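Local coordinates for protein endoglucanase (Clostridium thermocellum, PDB 2C4X) that probably hydrolyses cellulose as a multidomain cellulosomal enzyme, of which this piece holds the C-terminal PKD domain and the carbohydrate-binding module CBM44, at residues A[5-10]-A[81-86]; A[39-44]-A[75-80]. The protein carries 1 engineered substitution. One frame throughout, in Å; residues are numbered along the deposited sequence.

Interaction 1. Residues A[5-10]-A[81-86]; sequences PENQAP and QGASSS. With CA (calcium ion), chain B.
Asn-7 and Gln-81 run past each other in opposite directions, their amide planes turned 37° apart, next to the calcium ion of the PKD domain. With chi1 at 178°, CG of Asn-7 points straight away from the main-chain N, which carries the amide across to the 81-86 loop and sets OD1 on the metal at 2.4 Å. The backbone O of Gln-8 adds a second ligand from the same segment. Gln-81 has CG anti to its carbonyl carbon (chi1 -78°) and beyond it an extended chain that lays NE2 beside the Asn-7 carboxamide. NE2 comes within 3.1 Å of Asn-7 OD1, but the angle is too poor for a hydrogen bond, and water joins the two instead. Water 1 donates to Asn-7 OD1 and accepts from Gln-81 NE2, the latter at 2.6 Å. Water 2, itself a calcium ligand, accepts from the same NE2 at 2.8 Å.

The nitrogen of the Asn-7 amide, ND2, probably donates to Asp-79 OD2, another calcium ligand, and rests against Ala-83 CB (3.4 Å) and Gln-81 CB. Farther along, Ala-83 CB packs on Ala-9 CB at 4.2 Å, while the Pro-10 ring sets its CD 3.3 Å from Ala-83 O, against the start of strand 84-93. Asp-36, Asp-38 and Asp-79 complete the protein part of the metal site.

No well-formed direct hydrogen bond joins the side chains of Asn-7 and Gln-81. Their polar link runs through two waters, one of them a calcium ligand. Gln-81 sits in the second shell, where its NE2 is placed to orient water 2. The calcium would probably sharpen the donor character of that water and, by drawing charge to OD1, make the Asn-7 N-H groups better donors to Asp-79.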
# COMPACT_ATOMS: atom_id res chain seq x y z
N PRO A 5 21.45 5.54 47.53
CA PRO A 5 20.17 4.96 47.10
C PRO A 5 19.71 5.48 45.72
O PRO A 5 18.64 6.09 45.61
CB PRO A 5 19.18 5.40 48.20
CG PRO A 5 20.04 5.84 49.35
CD PRO A 5 21.31 6.35 48.75
N GLU A 6 20.52 5.21 44.69
CA GLU A 6 20.37 5.80 43.35
C GLU A 6 18.98 5.71 42.72
O GLU A 6 18.40 4.62 42.61
CB GLU A 6 21.40 5.19 42.39
CG GLU A 6 22.64 6.05 42.17
CD GLU A 6 22.47 7.06 41.03
OE1 GLU A 6 21.83 6.72 40.00
OE2 GLU A 6 22.99 8.19 41.16
N ASN A 7 18.45 6.85 42.28
CA ASN A 7 17.14 6.91 41.63
C ASN A 7 17.07 6.09 40.33
O ASN A 7 17.91 6.26 39.44
CB ASN A 7 16.74 8.36 41.34
CG ASN A 7 15.40 8.47 40.63
OD1 ASN A 7 14.47 7.72 40.92
ND2 ASN A 7 15.29 9.41 39.71
N GLN A 8 16.08 5.20 40.24
CA GLN A 8 15.81 4.47 39.00
C GLN A 8 15.01 5.34 38.04
O GLN A 8 14.02 5.99 38.45
CB GLN A 8 15.05 3.17 39.26
CG GLN A 8 15.83 2.16 40.07
CD GLN A 8 14.99 0.98 40.49
OE1 GLN A 8 14.07 0.55 39.79
NE2 GLN A 8 15.31 0.43 41.64
N ALA A 9 15.42 5.36 36.77
CA ALA A 9 14.68 6.06 35.73
C ALA A 9 13.36 5.34 35.46
O ALA A 9 13.30 4.12 35.54
CB ALA A 9 15.51 6.19 34.45
N PRO A 10 12.29 6.10 35.16
CA PRO A 10 11.00 5.46 34.95
C PRO A 10 11.00 4.64 33.66
O PRO A 10 11.91 4.77 32.84
CB PRO A 10 10.02 6.65 34.85
CG PRO A 10 10.87 7.84 34.48
CD PRO A 10 12.25 7.57 35.03
N GLN A 81 11.88 12.93 40.46
CA GLN A 81 13.25 13.36 40.71
C GLN A 81 13.98 13.85 39.45
O GLN A 81 15.18 14.11 39.49
CB GLN A 81 14.01 12.23 41.39
CG GLN A 81 13.69 12.11 42.88
CD GLN A 81 14.29 10.88 43.51
OE1 GLN A 81 15.25 10.97 44.26
NE2 GLN A 81 13.72 9.71 43.20
N GLY A 82 13.25 13.97 38.34
CA GLY A 82 13.81 14.49 37.09
C GLY A 82 14.53 13.52 36.17
O GLY A 82 15.11 13.95 35.16
N ALA A 83 14.51 12.23 36.49
CA ALA A 83 15.05 11.21 35.58
C ALA A 83 14.01 10.83 34.53
O ALA A 83 12.80 10.83 34.79
CB ALA A 83 15.52 9.96 36.35
N SER A 84 14.48 10.50 33.33
CA SER A 84 13.57 10.21 32.24
C SER A 84 13.99 9.03 31.37
O SER A 84 15.16 8.63 31.36
CB SER A 84 13.36 11.47 31.39
OG SER A 84 14.58 11.91 30.85
N SER A 85 13.00 8.47 30.67
CA SER A 85 13.18 7.43 29.67
C SER A 85 12.36 7.80 28.46
O SER A 85 11.37 8.51 28.57
CB SER A 85 12.66 6.08 30.19
OG SER A 85 13.27 5.80 31.43
N SER A 86 12.75 7.28 27.30
CA SER A 86 12.00 7.50 26.08
C SER A 86 11.63 6.19 25.39
O SER A 86 12.36 5.19 25.50
CB SER A 86 12.77 8.43 25.13
OG SER A 86 13.78 7.74 24.43
CA CA B . 12.41 7.10 39.85
O HOH W 1 14.52 7.33 43.99
O HOH W 2 11.79 8.78 41.47

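Interaction 2. Residues A[39-44]-A[75-80]; sequences GTIAYY and LIVTDN. With CA (calcium ion), chain B.
A classic beta bulge marks the antiparallel pairing of strands 41-47 and 69-79 in the PKD domain, close to where the second strand delivers Asp-79 to calcium. Ala-42 and Tyr-43 both face Thr-78, whose O accepts from Ala-42 N at 2.7 Å and weakly from Tyr-43 N. Thr-78 N returns a bond to Tyr-43 O at 3.1 Å.

Beyond the bulge, the Asn-80 side chain prolongs the pairing. With chi1 at 60°, its CG sits between the backbone N and the carbonyl carbon, and OD1 takes Thr-40 N at 3.0 Å from above the carbonyl plane; Asn-80 N answers to Thr-40 O. The same OD1 receives a bond from water 2, which binds the metal, while Asp-79 OD2 holds the calcium directly at 2.4 Å. The other oxygen, OD1 of Asp-79, is taken up by the backbone N atoms of Gln-81 and Ala-83.

The Tyr-43 ring lies alongside Thr-78 and points the same way. Thr-78 CB sits over one face of it in a CH-pi contact, 4.0 Å from the ring centroid, 24° off the normal and offset toward the rim. On the face of the sheet that carries Tyr-44, Val-77 uses both branches: CG1 meets Ile-41 CG1 at 3.5 Å, and CG2 touches Tyr-44 CD2. Ile-41 CG2 lies over a face of the Tyr-44 ring, and Leu-75 CD1 approaches that ring's edge.

These two strands are the inner pair of a four-stranded antiparallel sheet, with strand 53-56 flanking 41-47 and strand 84-93 flanking 69-79.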
# COMPACT_ATOMS: atom_id res chain seq x y z
N GLY A 39 9.27 5.72 42.57
CA GLY A 39 8.71 7.05 42.75
C GLY A 39 7.42 7.15 41.97
O GLY A 39 6.66 6.19 41.89
N THR A 40 7.18 8.33 41.38
CA THR A 40 6.01 8.56 40.55
C THR A 40 6.40 9.29 39.27
O THR A 40 7.44 9.94 39.21
CB THR A 40 4.93 9.39 41.30
OG1 THR A 40 5.49 10.62 41.75
CG2 THR A 40 4.40 8.62 42.53
N ILE A 41 5.58 9.16 38.23
CA ILE A 41 5.82 9.89 36.99
C ILE A 41 5.23 11.29 37.15
O ILE A 41 4.07 11.44 37.54
CB ILE A 41 5.20 9.18 35.77
CG1 ILE A 41 5.96 7.88 35.49
CG2 ILE A 41 5.21 10.12 34.53
CD1 ILE A 41 5.21 6.92 34.58
N ALA A 42 6.05 12.31 36.89
CA ALA A 42 5.62 13.70 36.98
C ALA A 42 4.92 14.17 35.71
O ALA A 42 3.90 14.86 35.76
CB ALA A 42 6.79 14.62 37.32
N TYR A 43 5.46 13.80 34.55
CA TYR A 43 4.85 14.21 33.30
C TYR A 43 5.24 13.35 32.09
O TYR A 43 6.18 12.54 32.14
CB TYR A 43 5.02 15.72 33.03
CG TYR A 43 6.44 16.22 33.13
CD1 TYR A 43 7.30 16.14 32.04
CD2 TYR A 43 6.92 16.77 34.32
CE1 TYR A 43 8.61 16.60 32.12
CE2 TYR A 43 8.23 17.22 34.42
CZ TYR A 43 9.07 17.14 33.31
OH TYR A 43 10.37 17.58 33.37
N TYR A 44 4.45 13.51 31.04
CA TYR A 44 4.59 12.79 29.78
C TYR A 44 4.77 13.84 28.72
O TYR A 44 3.94 14.76 28.61
CB TYR A 44 3.30 12.00 29.49
CG TYR A 44 2.92 11.01 30.58
CD1 TYR A 44 2.26 11.44 31.74
CD2 TYR A 44 3.21 9.65 30.44
CE1 TYR A 44 1.93 10.56 32.73
CE2 TYR A 44 2.87 8.76 31.43
CZ TYR A 44 2.23 9.22 32.58
OH TYR A 44 1.88 8.34 33.57
N LEU A 75 7.83 9.37 23.01
CA LEU A 75 7.36 9.71 24.34
C LEU A 75 8.54 9.78 25.28
O LEU A 75 9.35 8.85 25.33
CB LEU A 75 6.38 8.65 24.86
CG LEU A 75 6.06 8.65 26.36
CD1 LEU A 75 5.18 9.87 26.73
CD2 LEU A 75 5.37 7.33 26.76
N ILE A 76 8.62 10.86 26.05
CA ILE A 76 9.52 10.94 27.18
C ILE A 76 8.71 11.03 28.48
O ILE A 76 7.83 11.88 28.63
CB ILE A 76 10.51 12.12 27.06
CG1 ILE A 76 11.38 11.97 25.81
CG2 ILE A 76 11.40 12.23 28.31
CD1 ILE A 76 12.16 13.24 25.43
N VAL A 77 9.05 10.15 29.41
CA VAL A 77 8.42 10.09 30.71
C VAL A 77 9.43 10.54 31.75
O VAL A 77 10.58 10.06 31.76
CB VAL A 77 7.94 8.63 30.97
CG1 VAL A 77 7.62 8.40 32.42
CG2 VAL A 77 6.73 8.29 30.11
N THR A 78 9.03 11.45 32.63
CA THR A 78 9.93 12.00 33.63
C THR A 78 9.34 11.77 35.01
O THR A 78 8.16 12.01 35.24
CB THR A 78 10.17 13.52 33.39
OG1 THR A 78 10.58 13.70 32.03
CG2 THR A 78 11.23 14.10 34.33
N ASP A 79 10.18 11.27 35.92
CA ASP A 79 9.75 10.98 37.29
C ASP A 79 9.85 12.20 38.22
O ASP A 79 10.28 13.29 37.80
CB ASP A 79 10.46 9.73 37.85
CG ASP A 79 11.93 9.96 38.15
OD1 ASP A 79 12.36 11.11 38.28
OD2 ASP A 79 12.66 8.96 38.30
N ASN A 80 9.44 12.01 39.48
CA ASN A 80 9.44 13.05 40.51
C ASN A 80 10.83 13.63 40.87
O ASN A 80 10.93 14.68 41.49
CB ASN A 80 8.74 12.55 41.79
CG ASN A 80 9.41 11.31 42.39
OD1 ASN A 80 9.46 10.25 41.77
ND2 ASN A 80 9.93 11.45 43.60
CA CA B . 12.41 7.10 39.85
O HOH W 2 11.79 8.78 41.47

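Interactions 1 and 2 lie about 8 Å apart, centre to centre, at the calcium-bearing end of the PKD domain, and share the metal and water 2. Along the chain the order is 5-10, 39-44, 75-80 and 81-86, so the outer pair of segments, first and last in sequence, encloses the pair of interaction 2. Strands 69-79 and 84-93 are consecutive neighbours in one sheet; Val-77 N and Ser-85 O probably hydrogen-bond at 3.0 Å. The calcium thus ties the chain's N-terminal segment to the strand ends and loops of this sheet, far from the centre of the two-domain chain.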